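Local coordinates for protein putative Glycosidase (Bacteroides thetaiotaomicron, PDB 3R67) that is a putative glycosidase of unknown function whose fold is probably a five-bladed beta-propeller, at residues 229-234 and 293-298. Sequence-based numbering, arbitrary orientation.
Sequences DFLKVI and DPTKLI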
loop_
_atom_site.group_PDB
_atom_site.type_symbol
_atom_site.label_atom_id
_atom_site.label_comp_id
_atom_site.label_asym_id
_atom_site.label_seq_id
_atom_site.Cartn_x
_atom_site.Cartn_y
_atom_site.Cartn_z
ATOM N N ASP A 229 13.569 -1.133 -21.498
ATOM C CA ASP A 229 13.309 -0.264 -20.352
ATOM C C ASP A 229 11.920 -0.532 -19.816
ATOM O O ASP A 229 11.082 -1.027 -20.566
ATOM C CB ASP A 229 13.462 1.214 -20.765
ATOM C CG ASP A 229 14.825 1.555 -21.334
ATOM O OD1 ASP A 229 15.844 1.073 -20.774
ATOM O OD2 ASP A 229 14.880 2.321 -22.324
ATOM N N PHE A 230 11.651 -0.199 -18.546
ATOM C CA PHE A 230 10.316 -0.418 -18.000
ATOM C C PHE A 230 9.228 0.270 -18.790
ATOM O O PHE A 230 9.387 1.423 -19.200
ATOM C CB PHE A 230 10.175 0.070 -16.549
ATOM C CG PHE A 230 11.008 -0.607 -15.500
ATOM C CD1 PHE A 230 10.903 -1.977 -15.285
ATOM C CD2 PHE A 230 11.776 0.142 -14.619
ATOM C CE1 PHE A 230 11.652 -2.601 -14.293
ATOM C CE2 PHE A 230 12.486 -0.475 -13.598
ATOM C CZ PHE A 230 12.420 -1.846 -13.440
ATOM N N LEU A 231 8.110 -0.428 -18.958
ATOM C CA LEU A 231 6.908 0.142 -19.539
ATOM C C LEU A 231 6.285 1.068 -18.488
ATOM O O LEU A 231 6.069 0.633 -17.350
ATOM C CB LEU A 231 5.961 -0.984 -19.977
ATOM C CG LEU A 231 4.664 -0.575 -20.638
ATOM C CD1 LEU A 231 4.916 0.040 -22.010
ATOM C CD2 LEU A 231 3.754 -1.774 -20.790
ATOM N N LYS A 232 6.100 2.346 -18.818
ATOM C CA LYS A 232 5.542 3.337 -17.899
ATOM C C LYS A 232 4.093 3.648 -18.311
ATOM O O LYS A 232 3.867 4.354 -19.294
ATOM C CB LYS A 232 6.422 4.596 -17.892
ATOM C CG LYS A 232 7.851 4.352 -17.439
ATOM C CD LYS A 232 8.654 5.639 -17.461
ATOM C CE LYS A 232 10.050 5.448 -16.923
ATOM N NZ LYS A 232 10.789 6.737 -16.888
ATOM N N VAL A 233 3.116 3.091 -17.602
ATOM C CA VAL A 233 1.711 3.252 -17.982
ATOM C C VAL A 233 1.127 4.537 -17.345
ATOM O O VAL A 233 0.130 5.063 -17.835
ATOM C CB VAL A 233 0.854 2.008 -17.633
ATOM C CG1 VAL A 233 1.347 0.796 -18.405
ATOM C CG2 VAL A 233 0.803 1.715 -16.128
ATOM N N ILE A 234 1.764 5.039 -16.282
ATOM C CA ILE A 234 1.424 6.282 -15.570
ATOM C C ILE A 234 2.724 6.935 -15.166
ATOM O O ILE A 234 3.600 6.273 -14.605
ATOM C CB ILE A 234 0.479 6.030 -14.346
ATOM C CG1 ILE A 234 -0.960 5.785 -14.781
ATOM C CG2 ILE A 234 0.488 7.184 -13.350
ATOM C CD1 ILE A 234 -1.823 5.311 -13.606
ATOM N N ASP A 293 -6.591 -5.571 -21.395
ATOM C CA ASP A 293 -5.191 -5.143 -21.478
ATOM C C ASP A 293 -4.910 -4.186 -20.307
ATOM O O ASP A 293 -5.064 -2.971 -20.449
ATOM C CB ASP A 293 -4.867 -4.510 -22.839
ATOM C CG ASP A 293 -3.419 -4.079 -23.026
ATOM O OD1 ASP A 293 -2.604 -4.304 -22.103
ATOM O OD2 ASP A 293 -3.090 -3.551 -24.118
ATOM N N PRO A 294 -4.469 -4.728 -19.141
ATOM C CA PRO A 294 -4.231 -3.871 -17.960
ATOM C C PRO A 294 -3.154 -2.786 -18.178
ATOM O O PRO A 294 -3.039 -1.916 -17.324
ATOM C CB PRO A 294 -3.766 -4.884 -16.897
ATOM C CG PRO A 294 -4.404 -6.175 -17.305
ATOM C CD PRO A 294 -4.272 -6.157 -18.801
ATOM N N THR A 295 -2.407 -2.794 -19.303
ATOM C CA THR A 295 -1.398 -1.750 -19.574
ATOM C C THR A 295 -2.025 -0.563 -20.328
ATOM O O THR A 295 -1.374 0.474 -20.491
ATOM C CB THR A 295 -0.195 -2.302 -20.377
ATOM O OG1 THR A 295 -0.589 -2.561 -21.723
ATOM C CG2 THR A 295 0.451 -3.536 -19.732
ATOM N N LYS A 296 -3.276 -0.712 -20.791
ATOM C CA LYS A 296 -3.941 0.309 -21.589
ATOM C C LYS A 296 -4.787 1.264 -20.715
ATOM O O LYS A 296 -5.870 0.900 -20.249
ATOM C CB LYS A 296 -4.821 -0.371 -22.645
ATOM C CG LYS A 296 -5.408 0.577 -23.680
ATOM C CD LYS A 296 -6.240 -0.218 -24.680
ATOM C CE LYS A 296 -6.859 0.673 -25.696
ATOM N N LEU A 297 -4.307 2.513 -20.565
ATOM C CA LEU A 297 -4.972 3.557 -19.788
ATOM C C LEU A 297 -6.151 4.127 -20.562
ATOM O O LEU A 297 -6.001 4.508 -21.732
ATOM C CB LEU A 297 -3.961 4.670 -19.439
ATOM C CG LEU A 297 -4.432 5.825 -18.535
ATOM C CD1 LEU A 297 -4.749 5.346 -17.114
ATOM C CD2 LEU A 297 -3.370 6.867 -18.438
ATOM N N ILE A 298 -7.327 4.194 -19.914
ATOM C CA ILE A 298 -8.546 4.747 -20.524
ATOM C C ILE A 298 -8.700 6.205 -20.078
ATOM O O ILE A 298 -8.843 7.100 -20.918
ATOM C CB ILE A 298 -9.815 3.913 -20.187
ATOM C CG1 ILE A 298 -9.681 2.423 -20.632
ATOM C CG2 ILE A 298 -11.072 4.576 -20.798
ATOM C CD1 ILE A 298 -10.778 1.488 -20.042
#
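With CG1 turned beside its own backbone N (chi1 -62°), V233 lays that methyl against T295, 3.4 Å from the carbonyl oxygen T295 O and 4.0 Å from T295 CB; a compact beta-branched chain fits this close to the turn's backbone. L231, two residues earlier, extends its CG trans to the backbone N (chi1 -179°), which carries CD2 to within 3.9 Å of T295 CG2; the two side chains cross at about a right angle. Threonine suits this place because its branches divide the work: the methyl meets leucine, while OG1 bonds back to D293 OD1 at 2.7 Å, holding the side-chain rotation. The same oxygen accepts a 3.2 Å bond from T295 N, closing an Asx turn that, with the type I turn from D293 to K296, holds the backbone. Past the turn, L297, like L231 long enough to reach across, sends CD2 to 4.0 Å from V233 O, and its CD1 lies 4.5 Å from I234 CG1, a looser touch. No hydrogen bond joins the segments; their direct contacts are van der Waals. At the periphery of the probable propeller, this surface contact sets the loop between strands 221-222 and 245-255 against the turn leading from strand 282-289 into 297-300; V233 and T295 both touch V211 of strand 210-214, while V233, I234 and L297 share F289 of strand 282-289.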